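Local coordinates for putative phosphatase (Bacteroides thetaiotaomicron, PDB 3KYA), which is a putative phosphatase that binds zinc and joins an IPT/TIG domain to what appears to be a six-bladed beta-propeller, at residues L399-V403 against T414-R418; V328-F334 against M371-C375; P14-I20 against N89-A95. All blocks are in the same frame, centred on the assembly; numbering follows the deposited sequence. Where two conformers were deposited one is given.

Interaction 1: L399-V403 against T414-R418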
loop_
_atom_site.group_PDB
_atom_site.type_symbol
_atom_site.label_atom_id
_atom_site.label_comp_id
_atom_site.label_asym_id
_atom_site.label_seq_id
_atom_site.Cartn_x
_atom_site.Cartn_y
_atom_site.Cartn_z
ATOM N N LEU A 399 -7.474 -17.659 -14.121
ATOM C CA LEU A 399 -8.531 -17.104 -14.960
ATOM C C LEU A 399 -8.626 -15.582 -14.891
ATOM O O LEU A 399 -9.488 -14.986 -15.536
ATOM C CB LEU A 399 -9.878 -17.791 -14.661
ATOM C CG LEU A 399 -9.960 -19.244 -15.153
ATOM C CD1 LEU A 399 -11.293 -19.900 -14.772
ATOM C CD2 LEU A 399 -9.727 -19.347 -16.676
ATOM N N ASN A 400 -7.745 -14.966 -14.111
ATOM C CA ASN A 400 -7.627 -13.504 -14.089
ATOM C C ASN A 400 -6.361 -13.025 -14.817
ATOM O O ASN A 400 -6.059 -11.841 -14.804
ATOM C CB ASN A 400 -7.685 -12.967 -12.664
ATOM C CG ASN A 400 -9.060 -13.113 -12.052
ATOM O OD1 ASN A 400 -10.071 -13.000 -12.751
ATOM N ND2 ASN A 400 -9.112 -13.376 -10.746
ATOM N N PHE A 401 -5.629 -13.952 -15.434
ATOM C CA PHE A 401 -4.499 -13.621 -16.305
ATOM C C PHE A 401 -3.439 -12.709 -15.676
ATOM O O PHE A 401 -2.930 -11.784 -16.329
ATOM C CB PHE A 401 -5.037 -12.956 -17.581
ATOM C CG PHE A 401 -6.366 -13.530 -18.071
ATOM C CD1 PHE A 401 -6.470 -14.859 -18.469
ATOM C CD2 PHE A 401 -7.489 -12.720 -18.158
ATOM C CE1 PHE A 401 -7.683 -15.376 -18.927
ATOM C CE2 PHE A 401 -8.714 -13.219 -18.613
ATOM C CZ PHE A 401 -8.816 -14.549 -19.009
ATOM N N CYS A 402 -3.088 -12.973 -14.424
ATOM C CA CYS A 402 -2.113 -12.136 -13.733
ATOM C C CYS A 402 -1.406 -12.835 -12.569
ATOM O O CYS A 402 -1.788 -13.927 -12.143
ATOM C CB CYS A 402 -2.818 -10.878 -13.225
ATOM S SG CYS A 402 -4.117 -11.197 -11.995
ATOM N N VAL A 403 -0.349 -12.184 -12.101
ATOM C CA VAL A 403 0.370 -12.575 -10.902
ATOM C C VAL A 403 -0.152 -11.652 -9.791
ATOM O O VAL A 403 -0.160 -10.418 -9.962
ATOM C CB VAL A 403 1.892 -12.389 -11.044
ATOM C CG1 VAL A 403 2.602 -12.751 -9.738
ATOM C CG2 VAL A 403 2.459 -13.229 -12.220
ATOM N N THR A 414 -2.447 -6.788 -7.179
ATOM C CA THR A 414 -2.100 -7.314 -8.489
ATOM C C THR A 414 -0.697 -6.820 -8.793
ATOM O O THR A 414 -0.451 -5.609 -8.792
ATOM C CB THR A 414 -3.099 -6.892 -9.567
ATOM O OG1 THR A 414 -4.390 -7.421 -9.241
ATOM C CG2 THR A 414 -2.688 -7.435 -10.934
ATOM N N TYR A 415 0.221 -7.758 -9.037
ATOM C CA TYR A 415 1.637 -7.437 -9.262
ATOM C C TYR A 415 1.998 -7.228 -10.721
ATOM O O TYR A 415 2.711 -6.267 -11.059
ATOM C CB TYR A 415 2.515 -8.554 -8.674
ATOM C CG TYR A 415 4.006 -8.410 -8.928
ATOM C CD1 TYR A 415 4.725 -7.334 -8.403
ATOM C CD2 TYR A 415 4.702 -9.370 -9.658
ATOM C CE1 TYR A 415 6.101 -7.212 -8.622
ATOM C CE2 TYR A 415 6.064 -9.256 -9.877
ATOM C CZ TYR A 415 6.756 -8.179 -9.358
ATOM O OH TYR A 415 8.116 -8.066 -9.580
ATOM N N ALA A 416 1.502 -8.116 -11.586
ATOM C CA ALA A 416 1.841 -8.084 -12.999
ATOM C C ALA A 416 0.712 -8.653 -13.840
ATOM O O ALA A 416 0.099 -9.671 -13.482
ATOM C CB ALA A 416 3.149 -8.871 -13.245
ATOM N N GLY A 417 0.454 -7.997 -14.964
ATOM C CA GLY A 417 -0.578 -8.416 -15.903
ATOM C C GLY A 417 -1.736 -7.443 -15.974
ATOM O O GLY A 417 -1.766 -6.438 -15.240
ATOM N N ARG A 418 -2.652 -7.732 -16.891
ATOM C CA ARG A 418 -3.856 -6.934 -17.133
ATOM C C ARG A 418 -3.506 -5.474 -17.480
ATOM O O ARG A 418 -4.187 -4.540 -17.038
ATOM C CB ARG A 418 -4.795 -7.016 -15.915
ATOM C CG ARG A 418 -5.189 -8.458 -15.550
ATOM C CD ARG A 418 -6.011 -8.512 -14.258
ATOM N NE ARG A 418 -7.361 -7.969 -14.425
ATOM C CZ ARG A 418 -8.447 -8.685 -14.732
ATOM N NH1 ARG A 418 -8.382 -9.998 -14.921
ATOM N NH2 ARG A 418 -9.623 -8.082 -14.854
HETATM O O HOH W 1 -10.703 -11.813 -15.340
HETATM O O HOH W 2 -3.062 -10.154 -18.468
#
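The methyl CG2 of T414 lies 4.1 Å from C402 CB, while its hydroxyl turns elsewhere, to Y361 and D363. At Y415 the side chain extends with CG anti to the backbone N (chi1 176°), which brings the ring edge to V403; CD2 lies 4.0 Å from V403 CG1, with the two side chains alongside. Y415 N donates to V403 O at 2.8 Å, and A416 N donates to the same V403 O at 3.3 Å, so one carbonyl is gripped by two successive amides in a classic beta bulge. The bulge belongs to the hairpin of strands 402-406 and 412-415, in a four-stranded sheet that is probably one blade of a beta-propeller. A416 O returns a bond from V403 N at 2.9 Å, and the side chains of A416 and V403 share a face, both touching I471. G417 follows with backbone angles that call for glycine; a CB there would collide with F401 O. R418 then folds back, its chain bent at chi3 (71°), laying CD beside C402 SG. NH1 donates to N400 O at 3.0 Å, with the carbonyl oxygen in the guanidinium plane, and also to a water held by N400 OD1. N400 ND2 bonds to D397, and Y361 meets the guanidinium in a cation-pi contact. A leucine in place of R418 would probably leave N400 O without this donor and the water without a mate.

Interaction 2: V328-F334 against M371-C375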
loop_
_atom_site.group_PDB
_atom_site.type_symbol
_atom_site.label_atom_id
_atom_site.label_comp_id
_atom_site.label_asym_id
_atom_site.label_seq_id
_atom_site.Cartn_x
_atom_site.Cartn_y
_atom_site.Cartn_z
ATOM N N VAL A 328 -6.586 -23.502 -2.832
ATOM C CA VAL A 328 -7.741 -24.297 -3.277
ATOM C C VAL A 328 -8.087 -23.857 -4.698
ATOM O O VAL A 328 -8.825 -22.906 -4.925
ATOM C CB VAL A 328 -8.932 -24.188 -2.294
ATOM C CG1 VAL A 328 -10.018 -25.185 -2.660
ATOM C CG2 VAL A 328 -8.472 -24.453 -0.865
ATOM N N ILE A 329 -7.472 -24.554 -5.654
ATOM C CA ILE A 329 -7.584 -24.282 -7.082
ATOM C C ILE A 329 -9.018 -24.210 -7.599
ATOM O O ILE A 329 -9.385 -23.264 -8.304
ATOM C CB ILE A 329 -6.834 -25.399 -7.880
ATOM C CG1 ILE A 329 -5.343 -25.414 -7.534
ATOM C CG2 ILE A 329 -7.036 -25.237 -9.390
ATOM C CD1 ILE A 329 -4.640 -26.731 -7.981
ATOM N N ASN A 330 -9.835 -25.191 -7.224
ATOM C CA ASN A 330 -11.200 -25.266 -7.742
ATOM C C ASN A 330 -12.259 -24.470 -6.968
ATOM O O ASN A 330 -13.393 -24.373 -7.427
ATOM C CB ASN A 330 -11.648 -26.739 -7.894
ATOM C CG ASN A 330 -11.820 -27.475 -6.562
ATOM O OD1 ASN A 330 -11.237 -27.122 -5.546
ATOM N ND2 ASN A 330 -12.599 -28.551 -6.593
ATOM N N ASN A 331 -11.898 -23.885 -5.826
ATOM C CA ASN A 331 -12.867 -23.120 -5.031
ATOM C C ASN A 331 -12.470 -21.675 -4.691
ATOM O O ASN A 331 -13.137 -20.998 -3.908
ATOM C CB ASN A 331 -13.300 -23.953 -3.819
ATOM C CG ASN A 331 -14.261 -25.071 -4.216
ATOM O OD1 ASN A 331 -15.350 -24.806 -4.747
ATOM N ND2 ASN A 331 -13.881 -26.312 -3.944
ATOM N N HIS A 332 -11.377 -21.224 -5.303
ATOM C CA HIS A 332 -10.981 -19.816 -5.358
ATOM C C HIS A 332 -10.566 -19.098 -4.072
ATOM O O HIS A 332 -10.869 -17.924 -3.886
ATOM C CB HIS A 332 -12.111 -19.055 -6.093
ATOM C CG HIS A 332 -12.691 -19.837 -7.231
ATOM N ND1 HIS A 332 -11.959 -20.167 -8.355
ATOM C CD2 HIS A 332 -13.910 -20.407 -7.394
ATOM C CE1 HIS A 332 -12.706 -20.903 -9.162
ATOM N NE2 HIS A 332 -13.896 -21.059 -8.604
ATOM N N TYR A 333 -9.813 -19.788 -3.219
ATOM C CA TYR A 333 -9.260 -19.177 -2.009
ATOM C C TYR A 333 -8.024 -19.924 -1.487
ATOM O O TYR A 333 -7.717 -21.029 -1.941
ATOM C CB TYR A 333 -10.334 -19.054 -0.896
ATOM C CG TYR A 333 -10.782 -20.367 -0.253
ATOM C CD1 TYR A 333 -11.508 -21.308 -0.970
ATOM C CD2 TYR A 333 -10.519 -20.639 1.086
ATOM C CE1 TYR A 333 -11.929 -22.507 -0.377
ATOM C CE2 TYR A 333 -10.932 -21.831 1.682
ATOM C CZ TYR A 333 -11.643 -22.755 0.947
ATOM O OH TYR A 333 -12.056 -23.934 1.536
ATOM N N PHE A 334 -7.311 -19.280 -0.563
ATOM C CA PHE A 334 -6.191 -19.859 0.165
ATOM C C PHE A 334 -6.525 -19.961 1.655
ATOM O O PHE A 334 -7.160 -19.048 2.237
ATOM C CB PHE A 334 -4.886 -19.010 0.067
ATOM C CG PHE A 334 -4.166 -19.096 -1.246
ATOM C CD1 PHE A 334 -4.489 -18.245 -2.286
ATOM C CD2 PHE A 334 -3.098 -19.983 -1.415
ATOM C CE1 PHE A 334 -3.817 -18.331 -3.510
ATOM C CE2 PHE A 334 -2.438 -20.070 -2.627
ATOM C CZ PHE A 334 -2.793 -19.231 -3.665
HETATM N N MSE A 371 -10.437 -14.081 -6.271
HETATM C CA MSE A 371 -9.514 -14.660 -7.238
HETATM C C MSE A 371 -10.270 -15.738 -8.032
HETATM O O MSE A 371 -11.436 -16.028 -7.752
HETATM C CB MSE A 371 -8.287 -15.215 -6.518
HETATM C CG MSE A 371 -8.625 -16.234 -5.434
HETATM SE SE MSE A 371 -7.148 -16.657 -4.233
HETATM C CE MSE A 371 -6.900 -15.002 -3.269
ATOM N N ASN A 372 -9.626 -16.330 -9.034
ATOM C CA ASN A 372 -10.310 -17.280 -9.886
ATOM C C ASN A 372 -9.329 -18.339 -10.401
ATOM O O ASN A 372 -8.583 -18.096 -11.350
ATOM C CB ASN A 372 -10.989 -16.518 -11.025
ATOM C CG ASN A 372 -11.987 -17.354 -11.780
ATOM O OD1 ASN A 372 -12.013 -18.576 -11.654
ATOM N ND2 ASN A 372 -12.826 -16.697 -12.577
ATOM N N ASN A 373 -9.390 -19.515 -9.773
ATOM C CA ASN A 373 -8.484 -20.639 -10.074
ATOM C C ASN A 373 -7.041 -20.278 -9.714
ATOM O O ASN A 373 -6.174 -20.176 -10.605
ATOM C CB ASN A 373 -8.553 -21.129 -11.542
ATOM C CG ASN A 373 -9.772 -21.984 -11.839
ATOM O OD1 ASN A 373 -9.653 -23.191 -12.061
ATOM N ND2 ASN A 373 -10.939 -21.368 -11.860
ATOM N N PRO A 374 -6.762 -20.061 -8.414
ATOM C CA PRO A 374 -5.395 -19.749 -7.988
ATOM C C PRO A 374 -4.502 -20.982 -8.141
ATOM O O PRO A 374 -4.869 -22.077 -7.675
ATOM C CB PRO A 374 -5.550 -19.385 -6.513
ATOM C CG PRO A 374 -6.778 -20.127 -6.069
ATOM C CD PRO A 374 -7.687 -20.161 -7.264
ATOM N N CYS A 375 -3.366 -20.806 -8.810
ATOM C CA CYS A 375 -2.443 -21.912 -9.068
ATOM C C CYS A 375 -1.108 -21.721 -8.321
ATOM O O CYS A 375 -1.121 -21.338 -7.148
ATOM C CB CYS A 375 -2.312 -22.144 -10.587
ATOM S SG CYS A 375 -3.876 -22.743 -11.360
HETATM O O HOH W 3 -12.210 -15.689 -4.456
#
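H332 and N373 meet where the turn between strands 323-328 and 333-340, a hairpin of what is probably one propeller blade, abuts the entry into strand 374-381 of the next. The imidazole lies edge-on to the incoming chain: ND1 accepts N373 N at 3.0 Å, with the donor close to the ring plane and an N-H...N angle of 154°. This bond probably helps to set the rotation of the ring, which stands nearly perpendicular to the neighbouring carboxamide of N372. In one of its two conformers the N373 carboxamide is turned 56° from the imidazole, and its ND2 donates to N372 OD1. M371, selenomethionine in the crystal, lies roughly perpendicular to F334. Its CG sits between the backbone N and the carbonyl carbon (chi1 56°), close to H332 O, and the chain bends beyond it to carry SE to the ring edge. SE lies 4.8 Å from the centroid of the F334 ring, a Met-aromatic contact made at the edge; F393 and F395 also pack edge-to-face with this ring. P374 and F334 run antiparallel alongside each other, P374 CB approaching F334 CE1 to 3.6 Å, and P374 CG rests against V328 O. P374 CG also comes near the buried Y333 N, for which the model holds no hydrogen-bond partner. I329 places CG1 3.4 Å from P374 O. A water bridges H332 O and M371 N, and N373 CA directs its hydrogen almost straight at I329 O, the carbon and oxygen being 3.3 Å apart.

Interaction 3: P14-I20 against N89-A95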
loop_
_atom_site.group_PDB
_atom_site.type_symbol
_atom_site.label_atom_id
_atom_site.label_comp_id
_atom_site.label_asym_id
_atom_site.label_seq_id
_atom_site.Cartn_x
_atom_site.Cartn_y
_atom_site.Cartn_z
ATOM N N PRO A 14 13.022 31.453 -33.606
ATOM C CA PRO A 14 13.924 30.510 -34.280
ATOM C C PRO A 14 15.339 31.030 -34.582
ATOM O O PRO A 14 16.179 30.241 -35.007
ATOM C CB PRO A 14 13.187 30.185 -35.586
ATOM C CG PRO A 14 12.268 31.303 -35.801
ATOM C CD PRO A 14 11.862 31.793 -34.450
ATOM N N SER A 15 15.591 32.324 -34.384
ATOM C CA SER A 15 16.931 32.890 -34.583
ATOM C C SER A 15 17.761 32.827 -33.295
ATOM O O SER A 15 18.933 33.189 -33.303
ATOM C CB SER A 15 16.848 34.334 -35.064
ATOM O OG SER A 15 16.218 35.156 -34.099
ATOM N N LYS A 16 17.150 32.365 -32.200
ATOM C CA LYS A 16 17.814 32.247 -30.907
ATOM C C LYS A 16 17.925 30.795 -30.478
ATOM O O LYS A 16 17.063 29.975 -30.812
ATOM C CB LYS A 16 17.033 33.013 -29.836
ATOM C CG LYS A 16 16.964 34.529 -30.030
ATOM C CD LYS A 16 18.353 35.164 -29.942
ATOM C CE LYS A 16 18.292 36.675 -29.766
ATOM N NZ LYS A 16 17.676 37.377 -30.919
ATOM N N PRO A 17 18.974 30.466 -29.702
ATOM C CA PRO A 17 19.105 29.091 -29.249
ATOM C C PRO A 17 17.979 28.680 -28.308
ATOM O O PRO A 17 17.255 29.530 -27.784
ATOM C CB PRO A 17 20.444 29.089 -28.495
ATOM C CG PRO A 17 20.714 30.512 -28.155
ATOM C CD PRO A 17 20.093 31.317 -29.247
ATOM N N VAL A 18 17.813 27.374 -28.152
ATOM C CA VAL A 18 16.899 26.811 -27.181
ATOM C C VAL A 18 17.834 26.341 -26.080
ATOM O O VAL A 18 18.915 25.804 -26.364
ATOM C CB VAL A 18 16.082 25.640 -27.740
ATOM C CG1 VAL A 18 15.315 24.940 -26.620
ATOM C CG2 VAL A 18 15.133 26.127 -28.814
ATOM N N ALA A 19 17.448 26.557 -24.828
ATOM C CA ALA A 19 18.279 26.157 -23.705
ATOM C C ALA A 19 17.488 25.383 -22.669
ATOM O O ALA A 19 16.307 25.636 -22.487
ATOM C CB ALA A 19 18.917 27.402 -23.054
ATOM N N ILE A 20 18.148 24.414 -22.031
ATOM C CA ILE A 20 17.616 23.690 -20.887
ATOM C C ILE A 20 18.531 24.038 -19.712
ATOM O O ILE A 20 19.732 23.769 -19.774
ATOM C CB ILE A 20 17.611 22.176 -21.101
ATOM C CG1 ILE A 20 16.602 21.820 -22.202
ATOM C CG2 ILE A 20 17.298 21.462 -19.783
ATOM C CD1 ILE A 20 16.605 20.342 -22.586
ATOM N N ASN A 89 13.018 26.208 -39.484
ATOM C CA ASN A 89 12.930 26.865 -38.173
ATOM C C ASN A 89 13.173 25.958 -36.956
ATOM O O ASN A 89 13.022 26.409 -35.821
ATOM C CB ASN A 89 11.555 27.520 -38.022
ATOM C CG ASN A 89 11.319 28.614 -39.034
ATOM O OD1 ASN A 89 12.246 29.071 -39.682
ATOM N ND2 ASN A 89 10.075 29.050 -39.160
ATOM N N ALA A 90 13.546 24.697 -37.180
ATOM C CA ALA A 90 13.742 23.757 -36.074
ATOM C C ALA A 90 15.071 24.039 -35.364
ATOM O O ALA A 90 16.089 24.230 -36.024
ATOM C CB ALA A 90 13.690 22.318 -36.572
ATOM N N VAL A 91 15.029 24.104 -34.030
ATOM C CA VAL A 91 16.205 24.349 -33.193
ATOM C C VAL A 91 16.240 23.258 -32.126
ATOM O O VAL A 91 15.219 22.977 -31.492
ATOM C CB VAL A 91 16.187 25.775 -32.564
ATOM C CG1 VAL A 91 17.435 26.024 -31.706
ATOM C CG2 VAL A 91 16.096 26.831 -33.654
ATOM N N THR A 92 17.403 22.625 -31.960
ATOM C CA THR A 92 17.578 21.519 -31.015
ATOM C C THR A 92 18.663 21.791 -29.984
ATOM O O THR A 92 19.658 22.430 -30.287
ATOM C CB THR A 92 17.960 20.214 -31.751
ATOM O OG1 THR A 92 16.937 19.870 -32.688
ATOM C CG2 THR A 92 18.136 19.057 -30.780
ATOM N N THR A 93 18.446 21.324 -28.758
ATOM C CA THR A 93 19.451 21.416 -27.712
ATOM C C THR A 93 19.398 20.145 -26.891
ATOM O O THR A 93 18.397 19.429 -26.911
ATOM C CB THR A 93 19.257 22.636 -26.786
ATOM O OG1 THR A 93 20.440 22.830 -25.990
ATOM C CG2 THR A 93 18.049 22.456 -25.874
ATOM N N THR A 94 20.484 19.862 -26.183
ATOM C CA THR A 94 20.559 18.692 -25.315
ATOM C C THR A 94 20.991 19.176 -23.944
ATOM O O THR A 94 21.931 19.975 -23.844
ATOM C CB THR A 94 21.557 17.649 -25.844
ATOM O OG1 THR A 94 21.125 17.196 -27.131
ATOM C CG2 THR A 94 21.655 16.440 -24.911
ATOM N N ALA A 95 20.307 18.716 -22.897
ATOM C CA ALA A 95 20.633 19.135 -21.541
ATOM C C ALA A 95 22.059 18.679 -21.217
ATOM O O ALA A 95 22.485 17.599 -21.642
ATOM C CB ALA A 95 19.652 18.583 -20.548
HETATM O O HOH W 4 21.616 25.952 -26.265
HETATM O O HOH W 5 19.913 25.432 -29.382
HETATM O O HOH W 6 20.649 23.480 -23.226
#
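P14-I20 and N89-A95 run in the same direction, with CA atoms 5.4 to 6.0 Å apart at the matched pairs P14-N89, V18-T93 and I20-A95, and no clear direct hydrogen bond joins the two backbones. V18 is the central side chain. Its CG1 branch, anti to the backbone N (chi1 170°), meets T93 CG2, and its CG2 branch crosses V91 to lie 3.7 Å from V91 CG1. The other V91 methyl, CG2, rests against P14 O, while P14 CB packs on N89 at the outer end. At the far end I20 spans the alternate residues T93 and A95: CG1 lies 4.0 Å from T93 CG2, and CG2 lies 3.8 Å from A95 CB. V18 and I20 also touch V84 and I82 of strand 80-84, in a surface contact of the immunoglobulin-like IPT/TIG domain, where its first strand lies near the edge strand 91-94. T93 directs OG1 toward the seam. One water joins T93 OG1 (2.8 Å) to I20 N (2.9 Å), and a second accepts from V18 N and donates to T92 O. A third donates to V18 O and reaches T93 OG1 only weakly. With V18 N, V18 O and I20 N met by water, and side-chain methyls making most of the direct contact beside the carbonyl oxygens of P14 and V18, the two segments probably pack through side chains rather than as a continuous strand pair.

Interactions 1 and 2 are neighbours, their centres 14 Å apart, and both reach the sheet containing strands 374-381 and 402-406. They touch directly: L399 N lies 3.0 Å from N372 O, probably a hydrogen bond, and L399 CD1 packs on N373. D397 serves both, bonding N400 ND2 of interaction 1 and N372 N of interaction 2. Interaction 3 belongs to the separate IPT/TIG domain, with its centre about 44 Å from that of interaction 1 and 58 Å from that of interaction 2. It is nearer to a bound zinc ion than interaction 2: the I20 side chain is about 9 Å away, that of M371 about 14 Å.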